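PDB 5G5S: protein argonaute from Methanocaldococcus jannaschii, which uses short single-stranded DNA guides to bind complementary target strands and slice the target DNA, and may take part in defence against invading genetic elements. Local coordinates for residues 327-332 with 478-483; 343-348 with 391-396. All coordinates share one frame; numbering follows the deposited sequence.

Interaction 1 of 2, residues 327-332 with 478-483; sequences YSTNTL and LLIQIM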
loop_
_atom_site.group_PDB
_atom_site.type_symbol
_atom_site.label_atom_id
_atom_site.label_comp_id
_atom_site.label_asym_id
_atom_site.label_seq_id
_atom_site.Cartn_x
_atom_site.Cartn_y
_atom_site.Cartn_z
ATOM N N TYR A 327 -12.086 -17.731 -15.911
ATOM C CA TYR A 327 -12.389 -16.305 -15.738
ATOM C C TYR A 327 -12.265 -15.841 -14.299
ATOM O O TYR A 327 -12.169 -14.639 -14.043
ATOM C CB TYR A 327 -13.759 -15.949 -16.346
ATOM C CG TYR A 327 -13.733 -15.909 -17.858
ATOM C CD1 TYR A 327 -13.952 -17.060 -18.610
ATOM C CD2 TYR A 327 -13.434 -14.729 -18.539
ATOM C CE1 TYR A 327 -13.885 -17.040 -20.000
ATOM C CE2 TYR A 327 -13.387 -14.691 -19.932
ATOM C CZ TYR A 327 -13.601 -15.853 -20.658
ATOM O OH TYR A 327 -13.550 -15.827 -22.033
ATOM N N SER A 328 -12.265 -16.791 -13.357
ATOM C CA SER A 328 -12.140 -16.516 -11.927
ATOM C C SER A 328 -11.408 -17.664 -11.227
ATOM O O SER A 328 -11.440 -18.789 -11.716
ATOM C CB SER A 328 -13.519 -16.290 -11.316
ATOM O OG SER A 328 -13.438 -15.885 -9.960
ATOM N N THR A 329 -10.755 -17.390 -10.090
ATOM C CA THR A 329 -10.049 -18.431 -9.322
ATOM C C THR A 329 -11.014 -19.139 -8.337
ATOM O O THR A 329 -10.618 -20.093 -7.655
ATOM C CB THR A 329 -8.803 -17.867 -8.620
ATOM O OG1 THR A 329 -9.200 -16.833 -7.720
ATOM C CG2 THR A 329 -7.731 -17.373 -9.595
ATOM N N ASN A 330 -12.296 -18.691 -8.304
ATOM C CA ASN A 330 -13.356 -19.224 -7.440
ATOM C C ASN A 330 -13.688 -20.703 -7.697
ATOM O O ASN A 330 -14.406 -21.319 -6.899
ATOM C CB ASN A 330 -14.615 -18.339 -7.493
ATOM C CG ASN A 330 -15.348 -18.272 -8.824
ATOM O OD1 ASN A 330 -14.938 -18.831 -9.851
ATOM N ND2 ASN A 330 -16.473 -17.579 -8.826
ATOM N N THR A 331 -13.149 -21.261 -8.806
ATOM C CA THR A 331 -13.328 -22.654 -9.227
ATOM C C THR A 331 -11.984 -23.390 -9.426
ATOM O O THR A 331 -11.967 -24.458 -10.041
ATOM C CB THR A 331 -14.201 -22.745 -10.494
ATOM O OG1 THR A 331 -13.561 -22.037 -11.556
ATOM C CG2 THR A 331 -15.638 -22.255 -10.275
ATOM N N LEU A 332 -10.867 -22.834 -8.908
ATOM C CA LEU A 332 -9.548 -23.457 -9.060
ATOM C C LEU A 332 -9.424 -24.814 -8.348
ATOM O O LEU A 332 -8.807 -25.736 -8.889
ATOM C CB LEU A 332 -8.438 -22.491 -8.610
ATOM C CG LEU A 332 -7.036 -22.708 -9.186
ATOM C CD1 LEU A 332 -7.010 -22.469 -10.675
ATOM C CD2 LEU A 332 -6.055 -21.756 -8.554
ATOM N N LEU A 478 -8.131 -20.871 0.653
ATOM C CA LEU A 478 -7.031 -21.302 1.507
ATOM C C LEU A 478 -5.962 -21.959 0.652
ATOM O O LEU A 478 -4.788 -21.659 0.828
ATOM C CB LEU A 478 -7.529 -22.266 2.610
ATOM C CG LEU A 478 -6.456 -22.923 3.493
ATOM C CD1 LEU A 478 -5.694 -21.883 4.313
ATOM C CD2 LEU A 478 -7.060 -24.010 4.384
ATOM N N LEU A 479 -6.369 -22.836 -0.283
ATOM C CA LEU A 479 -5.449 -23.515 -1.191
ATOM C C LEU A 479 -4.763 -22.550 -2.148
ATOM O O LEU A 479 -3.566 -22.708 -2.368
ATOM C CB LEU A 479 -6.102 -24.713 -1.909
ATOM C CG LEU A 479 -6.410 -25.924 -1.013
ATOM C CD1 LEU A 479 -7.255 -26.949 -1.742
ATOM C CD2 LEU A 479 -5.122 -26.567 -0.470
ATOM N N ILE A 480 -5.488 -21.502 -2.638
ATOM C CA ILE A 480 -4.937 -20.453 -3.505
ATOM C C ILE A 480 -3.777 -19.756 -2.781
ATOM O O ILE A 480 -2.694 -19.594 -3.352
ATOM C CB ILE A 480 -6.024 -19.426 -3.959
ATOM C CG1 ILE A 480 -6.981 -20.054 -4.999
ATOM C CG2 ILE A 480 -5.364 -18.142 -4.523
ATOM C CD1 ILE A 480 -8.298 -19.358 -5.152
ATOM N N GLN A 481 -4.013 -19.381 -1.511
ATOM C CA GLN A 481 -3.025 -18.704 -0.684
ATOM C C GLN A 481 -1.827 -19.578 -0.337
ATOM O O GLN A 481 -0.707 -19.074 -0.368
ATOM C CB GLN A 481 -3.669 -18.045 0.545
ATOM C CG GLN A 481 -2.756 -16.989 1.157
ATOM C CD GLN A 481 -3.476 -15.864 1.831
ATOM O OE1 GLN A 481 -4.522 -15.395 1.387
ATOM N NE2 GLN A 481 -2.867 -15.354 2.885
ATOM N N ILE A 482 -2.052 -20.890 -0.078
ATOM C CA ILE A 482 -0.999 -21.873 0.207
ATOM C C ILE A 482 -0.064 -22.003 -1.007
ATOM O O ILE A 482 1.161 -21.975 -0.836
ATOM C CB ILE A 482 -1.597 -23.231 0.680
ATOM C CG1 ILE A 482 -2.144 -23.116 2.123
ATOM C CG2 ILE A 482 -0.586 -24.383 0.549
ATOM C CD1 ILE A 482 -2.916 -24.398 2.703
ATOM N N MET A 483 -0.643 -22.106 -2.229
ATOM C CA MET A 483 0.098 -22.175 -3.505
ATOM C C MET A 483 1.012 -20.962 -3.680
ATOM O O MET A 483 2.174 -21.127 -4.051
ATOM C CB MET A 483 -0.859 -22.289 -4.718
ATOM C CG MET A 483 -1.706 -23.558 -4.747
ATOM S SD MET A 483 -0.802 -25.119 -4.823
ATOM C CE MET A 483 -0.910 -25.634 -3.122
#
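I480, on helix 473-485 of the Mid domain, carries the helical side of this contact and meets two residues of the loop segment 327-332, T329 and L332. The backbones stay well apart: the nearest pair of CA atoms, those of L332 and I480, lies 7.8 Å apart, so the side chain of I480 spans the gap, reaching the side chains of T329 and L332 and the carbonyl O of T329.

Between the two aliphatic side chains one branch contact counts. CD2 of L332 lies 4.0 Å from CG1 of I480, the two chains meeting at a slant. L332 reaches this position with CG anti to its backbone N (chi1 -156°), and its side chain also rests on V316 of strand 314-317.

The second kind of contact sets a methyl group against polar atoms. CD1 of I480 lies 3.5 Å from the carbonyl O of T329 and 3.7 Å from OG1 of the same residue; it also lies 3.8 Å from CB of T329. The extended isoleucine chain (chi2 160°) carries CD1 beyond CG1 to this place. These are van der Waals approaches, and no hydrogen bond joins the two segments.

The two oxygens that CD1 approaches are satisfied by other means. The O of T329 accepts a hydrogen bond from the backbone N of L332 at 3.0 Å, closing a turn of type I shape, and another from ND2 of N476, one turn before I480 on the same helix. OG1 of T329 is hydrogen-bonded to R678. Next to I480 in sequence, Q481 interacts with the guide DNA.

The three touching residues are buried, yet only 122 Å² is covered between the segments. The direct contact is therefore small and made of van der Waals approaches alone, while the hydrogen bond from N476 to T329 gives the loop a directional tie to the helix that bears Q481.

Interaction 2 of 2, residues 343-348 with 391-396; sequences IYLPYD and NKTELP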
loop_
_atom_site.group_PDB
_atom_site.type_symbol
_atom_site.label_atom_id
_atom_site.label_comp_id
_atom_site.label_asym_id
_atom_site.label_seq_id
_atom_site.Cartn_x
_atom_site.Cartn_y
_atom_site.Cartn_z
ATOM N N ILE A 343 -10.651 -30.595 -13.154
ATOM C CA ILE A 343 -9.362 -30.570 -12.444
ATOM C C ILE A 343 -8.399 -29.630 -13.174
ATOM O O ILE A 343 -8.158 -29.808 -14.369
ATOM C CB ILE A 343 -8.739 -31.990 -12.252
ATOM C CG1 ILE A 343 -9.709 -32.945 -11.524
ATOM C CG2 ILE A 343 -7.359 -31.915 -11.543
ATOM C CD1 ILE A 343 -9.395 -34.394 -11.659
ATOM N N TYR A 344 -7.846 -28.645 -12.439
ATOM C CA TYR A 344 -6.898 -27.650 -12.935
ATOM C C TYR A 344 -5.516 -27.845 -12.320
ATOM O O TYR A 344 -5.393 -27.979 -11.094
ATOM C CB TYR A 344 -7.408 -26.231 -12.660
ATOM C CG TYR A 344 -8.735 -25.916 -13.312
ATOM C CD1 TYR A 344 -8.872 -25.917 -14.697
ATOM C CD2 TYR A 344 -9.843 -25.569 -12.547
ATOM C CE1 TYR A 344 -10.086 -25.604 -15.304
ATOM C CE2 TYR A 344 -11.058 -25.241 -13.143
ATOM C CZ TYR A 344 -11.175 -25.257 -14.523
ATOM O OH TYR A 344 -12.371 -24.930 -15.116
ATOM N N LEU A 345 -4.475 -27.851 -13.178
ATOM C CA LEU A 345 -3.079 -28.049 -12.776
ATOM C C LEU A 345 -2.200 -26.791 -12.945
ATOM O O LEU A 345 -2.499 -25.945 -13.801
ATOM C CB LEU A 345 -2.479 -29.286 -13.482
ATOM C CG LEU A 345 -3.165 -30.649 -13.199
ATOM C CD1 LEU A 345 -2.633 -31.714 -14.107
ATOM C CD2 LEU A 345 -2.982 -31.086 -11.741
ATOM N N PRO A 346 -1.143 -26.615 -12.109
ATOM C CA PRO A 346 -0.329 -25.393 -12.203
ATOM C C PRO A 346 0.593 -25.313 -13.410
ATOM O O PRO A 346 1.029 -26.337 -13.923
ATOM C CB PRO A 346 0.473 -25.416 -10.903
ATOM C CG PRO A 346 0.629 -26.847 -10.593
ATOM C CD PRO A 346 -0.665 -27.480 -11.008
ATOM N N TYR A 347 0.892 -24.082 -13.845
ATOM C CA TYR A 347 1.798 -23.786 -14.957
ATOM C C TYR A 347 3.240 -24.135 -14.618
ATOM O O TYR A 347 3.953 -24.627 -15.490
ATOM C CB TYR A 347 1.711 -22.301 -15.365
ATOM C CG TYR A 347 0.955 -22.084 -16.653
ATOM C CD1 TYR A 347 -0.437 -22.102 -16.679
ATOM C CD2 TYR A 347 1.630 -21.884 -17.855
ATOM C CE1 TYR A 347 -1.140 -21.934 -17.871
ATOM C CE2 TYR A 347 0.938 -21.697 -19.051
ATOM C CZ TYR A 347 -0.448 -21.726 -19.054
ATOM O OH TYR A 347 -1.140 -21.529 -20.223
ATOM N N ASP A 348 3.676 -23.858 -13.370
ATOM C CA ASP A 348 5.033 -24.144 -12.899
ATOM C C ASP A 348 5.107 -24.247 -11.378
ATOM O O ASP A 348 4.492 -23.453 -10.669
ATOM C CB ASP A 348 6.046 -23.092 -13.419
ATOM C CG ASP A 348 7.509 -23.472 -13.245
ATOM O OD1 ASP A 348 7.867 -24.638 -13.554
ATOM O OD2 ASP A 348 8.309 -22.590 -12.857
ATOM N N ASN A 391 -0.129 -36.379 -6.082
ATOM C CA ASN A 391 0.590 -37.613 -6.396
ATOM C C ASN A 391 0.372 -37.812 -7.893
ATOM O O ASN A 391 -0.752 -37.641 -8.378
ATOM C CB ASN A 391 -0.004 -38.789 -5.615
ATOM C CG ASN A 391 0.966 -39.909 -5.350
ATOM O OD1 ASN A 391 1.055 -40.888 -6.104
ATOM N ND2 ASN A 391 1.699 -39.801 -4.252
ATOM N N LYS A 392 1.448 -38.128 -8.628
ATOM C CA LYS A 392 1.460 -38.304 -10.087
ATOM C C LYS A 392 1.293 -36.971 -10.856
ATOM O O LYS A 392 0.690 -36.934 -11.931
ATOM C CB LYS A 392 0.515 -39.436 -10.568
ATOM N N THR A 393 1.859 -35.882 -10.280
ATOM C CA THR A 393 1.941 -34.512 -10.811
ATOM C C THR A 393 3.101 -33.753 -10.136
ATOM O O THR A 393 3.627 -34.220 -9.119
ATOM C CB THR A 393 0.585 -33.767 -10.769
ATOM O OG1 THR A 393 0.618 -32.708 -11.728
ATOM C CG2 THR A 393 0.277 -33.173 -9.417
ATOM N N GLU A 394 3.472 -32.576 -10.695
ATOM C CA GLU A 394 4.544 -31.699 -10.199
ATOM C C GLU A 394 4.269 -31.124 -8.800
ATOM O O GLU A 394 5.218 -30.816 -8.078
ATOM C CB GLU A 394 4.829 -30.554 -11.191
ATOM C CG GLU A 394 5.537 -30.983 -12.468
ATOM C CD GLU A 394 6.226 -29.891 -13.272
ATOM O OE1 GLU A 394 5.842 -28.704 -13.146
ATOM O OE2 GLU A 394 7.158 -30.231 -14.036
ATOM N N LEU A 395 2.978 -30.980 -8.428
ATOM C CA LEU A 395 2.520 -30.432 -7.146
ATOM C C LEU A 395 3.077 -31.174 -5.926
ATOM O O LEU A 395 3.084 -32.408 -5.912
ATOM C CB LEU A 395 0.983 -30.418 -7.063
ATOM C CG LEU A 395 0.243 -29.306 -7.787
ATOM C CD1 LEU A 395 -1.207 -29.676 -7.980
ATOM C CD2 LEU A 395 0.340 -27.980 -7.036
ATOM N N PRO A 396 3.514 -30.441 -4.874
ATOM C CA PRO A 396 4.019 -31.129 -3.671
ATOM C C PRO A 396 2.886 -31.714 -2.830
ATOM O O PRO A 396 1.739 -31.283 -2.954
ATOM C CB PRO A 396 4.752 -30.020 -2.912
ATOM C CG PRO A 396 4.057 -28.752 -3.327
ATOM C CD PRO A 396 3.558 -28.967 -4.726
#
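The loop leading from strand 323-326 into strand 357-365, the first strand in sequence of the parallel four-stranded sheet of the Mid domain, packs here against the connection between helix 372-390 and strand 397-407. P346 and L395 make the closest approach: CG of the proline ring lies 3.7 Å from CD2 of L395. The ring atom CD of P346 is 3.8 Å from CD1 of L395, so the two methyl branches of the leucine meet neighbouring ring atoms, CG and CD. CG of L395 stands beside the backbone N (chi1 -79°), and from there its two methyls reach the proline.

Strand 357-365, helix 372-390 and strand 397-407 form a beta-alpha-beta unit with parallel neighbouring strands, and segment 391-396 is the link from its helix to its second strand. L395 also touches Y386 and A390 at the end of that helix, while P346 rests on I488 and Y490. On the loop side, Y347 and D348 both face K489 in a classic beta bulge.

L345 adds a mixed contact, its CD2 lying 3.9 Å from OG1 of T393. The carboxylates of D348 and E394 also approach, OD1 to OE1 at 4.6 Å. R354 forms a salt bridge with D348 and a long, weak ion pair with E394, which would probably offset their repulsion.

Interaction 1 is buried and interaction 2 only partly so, with L395 its one buried touching residue. Both use the long connection between strands 323-326 and 357-365, and interaction 2 is nested within the chain loop closed by interaction 1. Their partners differ: a Mid helix close to guide-binding residues in the first, a helix-to-strand link away from the annotated sites in the second. Neither has a hydrogen bond across its segments, but the more exposed one buries the larger surface and adds two acidic groups. With centres 13 Å apart they also touch directly, SD of M483 lying 3.8 Å from CD2 of L395.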